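Local coordinates for molybdate-binding protein MolA (Haemophilus influenzae, PDB 3PSH) that binds molybdate and tungstate in the periplasm and serves the MolBCA ABC transporter in low-affinity molybdate import, at residues 37-49 with 61-73. Sequence-based numbering, arbitrary orientation.
Sequences ATKQIVGVLSNWK and PELENMAMPGDLN
V44 and S46 tie their backbones to the loop 61-73 by two direct hydrogen bonds: V44 N to A67 O at 2.9 Å and S46 N to G70 O at 2.8 Å. Both donors lie in the plane of the carbonyl they meet. Between them M68 CA makes a CA-H...O contact with V44 O, 3.1 Å away. Water 1 extends the backbone link by donating to V42 O and accepting from A67 N, while water 2 lies within hydrogen-bonding distance of L63 O and M66 O and takes a weak bond from W48 NE1.

Two polar side-chain pairs lie toward the other end of the loop. T38 OG1 gives its proton to E62 OE2 at 2.7 Å, on the anti side of the carboxylate. K49 brings NZ to 3.0 Å from E64 OE2, which receives this salt bridge on its syn lone pair.

The indole of W48 lies between L63 CB over one face and K49 CG over the opposite one. L63 CB makes a CH-pi contact, 3.8 Å from the six-membered ring's centroid and 18° off its normal. M68 SD lies in the ring plane at the pyrrole edge, 3.5 Å from NE1, a Met-aromatic contact; a nearly straight chi2 (173°) carries it there. M66, bent at chi2 (54°), sets CG 3.6 Å from V44 CG1 and reaches I41 CG2 with CE.

Strand 41-44 is outermost in its four-stranded parallel sheet: the backbones of G43 and L45 hydrogen-bond to V23 of strand 21-24, while V44 N and S46 N turn to the loop. The arrangement belongs to one lobe of the bilobal periplasmic binding protein fold, where L45 touches molybdate-binding H26.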
loop_
_atom_site.group_PDB
_atom_site.type_symbol
_atom_site.label_atom_id
_atom_site.label_comp_id
_atom_site.label_asym_id
_atom_site.label_seq_id
_atom_site.Cartn_x
_atom_site.Cartn_y
_atom_site.Cartn_z
ATOM N N ALA A 37 12.629 9.868 7.333
ATOM C CA ALA A 37 13.457 10.455 6.229
ATOM C C ALA A 37 12.887 11.753 5.664
ATOM O O ALA A 37 13.453 12.327 4.718
ATOM C CB ALA A 37 13.670 9.408 5.029
ATOM N N THR A 38 11.830 12.311 6.261
ATOM C CA THR A 38 11.157 13.454 5.550
ATOM C C THR A 38 11.939 14.770 5.469
ATOM O O THR A 38 11.657 15.590 4.658
ATOM C CB THR A 38 9.773 13.767 6.113
ATOM O OG1 THR A 38 9.968 14.151 7.446
ATOM C CG2 THR A 38 8.890 12.482 6.081
ATOM N N LYS A 39 12.938 14.926 6.320
ATOM C CA LYS A 39 13.765 16.131 6.221
ATOM C C LYS A 39 14.619 16.093 4.942
ATOM O O LYS A 39 15.211 17.097 4.553
ATOM C CB LYS A 39 14.751 16.102 7.322
ATOM C CG LYS A 39 14.295 16.567 8.661
ATOM C CD LYS A 39 15.344 16.027 9.640
ATOM C CE LYS A 39 14.735 15.716 11.009
ATOM N NZ LYS A 39 14.159 14.321 11.135
ATOM N N GLN A 40 14.762 14.915 4.389
ATOM C CA GLN A 40 15.477 14.717 3.095
ATOM C C GLN A 40 14.593 14.775 1.870
ATOM O O GLN A 40 15.021 14.409 0.807
ATOM C CB GLN A 40 16.293 13.429 3.134
ATOM C CG GLN A 40 17.308 13.441 4.261
ATOM C CD GLN A 40 17.793 12.055 4.580
ATOM O OE1 GLN A 40 18.640 11.491 3.878
ATOM N NE2 GLN A 40 17.138 11.425 5.590
ATOM N N ILE A 41 13.332 15.189 2.040
ATOM C CA ILE A 41 12.416 15.272 0.876
ATOM C C ILE A 41 11.963 16.728 0.686
ATOM O O ILE A 41 11.710 17.412 1.674
ATOM C CB ILE A 41 11.176 14.433 1.229
ATOM C CG1 ILE A 41 11.606 12.940 1.246
ATOM C CG2 ILE A 41 10.011 14.630 0.210
ATOM C CD1 ILE A 41 10.557 12.011 2.010
ATOM N N VAL A 42 11.860 17.177 -0.557
ATOM C CA VAL A 42 11.464 18.550 -0.831
ATOM C C VAL A 42 10.290 18.638 -1.810
ATOM O O VAL A 42 9.803 19.761 -2.070
ATOM C CB VAL A 42 12.619 19.396 -1.365
ATOM C CG1 VAL A 42 13.709 19.500 -0.255
ATOM C CG2 VAL A 42 13.058 18.837 -2.690
ATOM N N GLY A 43 9.836 17.475 -2.372
ATOM C CA GLY A 43 8.525 17.510 -3.094
ATOM C C GLY A 43 7.880 16.136 -3.063
ATOM O O GLY A 43 8.551 15.160 -2.802
ATOM N N VAL A 44 6.583 16.143 -3.280
ATOM C CA VAL A 44 5.838 14.874 -3.189
ATOM C C VAL A 44 4.734 14.942 -4.245
ATOM O O VAL A 44 4.417 16.058 -4.720
ATOM C CB VAL A 44 5.203 14.716 -1.702
ATOM C CG1 VAL A 44 6.280 14.625 -0.623
ATOM C CG2 VAL A 44 4.208 15.799 -1.385
ATOM N N LEU A 45 4.176 13.779 -4.636
ATOM C CA LEU A 45 3.048 13.734 -5.547
ATOM C C LEU A 45 1.914 14.702 -5.158
ATOM O O LEU A 45 1.522 14.833 -4.012
ATOM C CB LEU A 45 2.484 12.293 -5.728
ATOM C CG LEU A 45 1.855 11.628 -4.472
ATOM C CD1 LEU A 45 1.096 10.336 -4.918
ATOM C CD2 LEU A 45 2.719 11.348 -3.327
ATOM N N SER A 46 1.383 15.355 -6.162
ATOM C CA SER A 46 0.368 16.380 -5.856
ATOM C C SER A 46 -0.988 15.797 -5.317
ATOM O O SER A 46 -1.727 16.544 -4.636
ATOM C CB SER A 46 0.138 17.243 -7.118
ATOM O OG SER A 46 -0.422 16.467 -8.196
ATOM N N ASN A 47 -1.253 14.492 -5.590
ATOM C CA ASN A 47 -2.418 13.788 -5.011
ATOM C C ASN A 47 -2.152 13.045 -3.711
ATOM O O ASN A 47 -2.875 12.047 -3.422
ATOM C CB ASN A 47 -3.043 12.894 -6.104
ATOM C CG ASN A 47 -2.076 11.968 -6.774
ATOM O OD1 ASN A 47 -0.849 12.210 -6.816
ATOM N ND2 ASN A 47 -2.632 10.865 -7.348
ATOM N N TRP A 48 -1.155 13.502 -2.948
ATOM C CA TRP A 48 -0.803 12.809 -1.651
ATOM C C TRP A 48 -1.960 12.762 -0.647
ATOM O O TRP A 48 -2.211 11.681 -0.053
ATOM C CB TRP A 48 0.510 13.320 -1.085
ATOM C CG TRP A 48 0.429 14.713 -0.540
ATOM C CD1 TRP A 48 0.650 15.918 -1.224
ATOM C CD2 TRP A 48 0.137 15.054 0.813
ATOM N NE1 TRP A 48 0.473 16.979 -0.336
ATOM C CE2 TRP A 48 0.186 16.477 0.921
ATOM C CE3 TRP A 48 -0.223 14.296 1.970
ATOM C CZ2 TRP A 48 -0.067 17.162 2.185
ATOM C CZ3 TRP A 48 -0.474 14.989 3.250
ATOM C CH2 TRP A 48 -0.409 16.397 3.318
ATOM N N LYS A 49 -2.750 13.828 -0.524
ATOM C CA LYS A 49 -3.811 13.724 0.488
ATOM C C LYS A 49 -4.871 12.698 0.020
ATOM O O LYS A 49 -5.393 11.950 0.813
ATOM C CB LYS A 49 -4.488 15.104 0.647
ATOM C CG LYS A 49 -3.551 16.111 1.334
ATOM C CD LYS A 49 -4.240 17.526 1.622
ATOM C CE LYS A 49 -3.212 18.565 2.221
ATOM N NZ LYS A 49 -4.008 19.893 2.036
ATOM N N PRO A 61 3.076 16.161 9.580
ATOM C CA PRO A 61 2.538 17.527 9.274
ATOM C C PRO A 61 3.400 18.270 8.313
ATOM O O PRO A 61 2.956 19.224 7.668
ATOM C CB PRO A 61 2.634 18.264 10.620
ATOM C CG PRO A 61 2.950 17.306 11.644
ATOM C CD PRO A 61 3.003 15.907 11.037
ATOM N N GLU A 62 4.670 17.878 8.254
ATOM C CA GLU A 62 5.611 18.553 7.320
ATOM C C GLU A 62 5.230 18.390 5.828
ATOM O O GLU A 62 5.693 19.164 4.952
ATOM C CB GLU A 62 7.088 18.154 7.636
ATOM C CG GLU A 62 7.406 16.664 7.390
ATOM C CD GLU A 62 6.968 15.651 8.533
ATOM O OE1 GLU A 62 6.134 16.015 9.401
ATOM O OE2 GLU A 62 7.459 14.482 8.514
ATOM N N LEU A 63 4.290 17.452 5.555
ATOM C CA LEU A 63 3.820 17.283 4.196
ATOM C C LEU A 63 2.953 18.471 3.694
ATOM O O LEU A 63 2.830 18.670 2.511
ATOM C CB LEU A 63 3.096 15.932 3.997
ATOM C CG LEU A 63 3.878 14.667 4.317
ATOM C CD1 LEU A 63 2.959 13.452 3.913
ATOM C CD2 LEU A 63 5.195 14.664 3.524
ATOM N N GLU A 64 2.366 19.195 4.613
ATOM C CA GLU A 64 1.374 20.217 4.317
ATOM C C GLU A 64 1.918 21.360 3.451
ATOM O O GLU A 64 1.218 21.845 2.569
ATOM C CB GLU A 64 0.854 20.764 5.624
ATOM C CG GLU A 64 -0.411 21.664 5.465
ATOM C CD GLU A 64 -1.605 20.908 4.889
ATOM O OE1 GLU A 64 -2.227 20.074 5.563
ATOM O OE2 GLU A 64 -1.930 21.193 3.757
ATOM N N ASN A 65 3.163 21.726 3.686
ATOM C CA ASN A 65 3.810 22.832 2.901
ATOM C C ASN A 65 4.842 22.308 1.906
ATOM O O ASN A 65 5.662 23.059 1.297
ATOM C CB ASN A 65 4.459 23.819 3.875
ATOM C CG ASN A 65 3.432 24.541 4.782
ATOM O OD1 ASN A 65 3.708 24.752 5.956
ATOM N ND2 ASN A 65 2.282 24.915 4.237
ATOM N N MET A 66 4.841 20.987 1.711
ATOM C CA MET A 66 5.682 20.389 0.720
ATOM C C MET A 66 5.302 20.806 -0.707
ATOM O O MET A 66 4.111 20.788 -1.122
ATOM C CB MET A 66 5.555 18.875 0.806
ATOM C CG MET A 66 6.715 18.005 0.489
ATOM S SD MET A 66 8.336 18.211 1.294
ATOM C CE MET A 66 8.296 17.218 2.755
ATOM N N ALA A 67 6.303 21.220 -1.487
ATOM C CA ALA A 67 6.099 21.385 -2.914
ATOM C C ALA A 67 5.580 20.079 -3.647
ATOM O O ALA A 67 5.896 18.961 -3.170
ATOM C CB ALA A 67 7.428 21.823 -3.582
ATOM N N MET A 68 4.848 20.221 -4.754
ATOM C CA MET A 68 4.182 19.093 -5.516
ATOM C C MET A 68 4.403 19.244 -6.999
ATOM O O MET A 68 3.533 19.746 -7.753
ATOM C CB MET A 68 2.673 19.125 -5.170
ATOM C CG MET A 68 2.472 18.749 -3.716
ATOM S SD MET A 68 0.714 18.966 -3.212
ATOM C CE MET A 68 0.592 20.760 -2.981
ATOM N N PRO A 69 5.574 18.828 -7.475
ATOM C CA PRO A 69 5.963 19.086 -8.857
ATOM C C PRO A 69 5.574 18.006 -9.843
ATOM O O PRO A 69 6.102 17.966 -10.935
ATOM C CB PRO A 69 7.496 19.196 -8.754
ATOM C CG PRO A 69 7.870 18.120 -7.757
ATOM C CD PRO A 69 6.758 18.376 -6.687
ATOM N N GLY A 70 4.729 17.055 -9.407
ATOM C CA GLY A 70 4.269 15.994 -10.316
ATOM C C GLY A 70 3.274 15.118 -9.535
ATOM O O GLY A 70 2.940 15.521 -8.500
ATOM N N ASP A 71 2.850 14.038 -10.175
ATOM C CA ASP A 71 2.001 13.025 -9.471
ATOM C C ASP A 71 2.388 11.652 -9.947
ATOM O O ASP A 71 3.559 11.396 -10.327
ATOM C CB ASP A 71 0.499 13.452 -9.671
ATOM C CG ASP A 71 -0.009 13.369 -11.098
ATOM O OD1 ASP A 71 0.638 12.907 -11.981
ATOM O OD2 ASP A 71 -1.133 13.843 -11.382
ATOM N N LEU A 72 1.451 10.669 -9.832
ATOM C CA LEU A 72 1.921 9.344 -10.214
ATOM C C LEU A 72 2.358 9.065 -11.667
ATOM O O LEU A 72 3.266 8.191 -11.941
ATOM C CB LEU A 72 0.828 8.284 -9.892
ATOM C CG LEU A 72 0.536 8.082 -8.414
ATOM C CD1 LEU A 72 -0.841 7.452 -8.250
ATOM C CD2 LEU A 72 1.595 7.253 -7.770
ATOM N N ASN A 73 1.690 9.775 -12.586
ATOM C CA ASN A 73 1.947 9.478 -13.998
ATOM C C ASN A 73 2.222 10.718 -14.879
ATOM O O ASN A 73 2.177 10.697 -16.069
ATOM C CB ASN A 73 0.785 8.613 -14.557
ATOM C CG ASN A 73 -0.512 9.375 -14.560
ATOM O OD1 ASN A 73 -0.586 10.575 -14.205
ATOM N ND2 ASN A 73 -1.587 8.626 -14.829
HETATM O O HOH W 1 9.039 21.867 -0.505
HETATM O O HOH W 2 1.907 19.642 0.202
#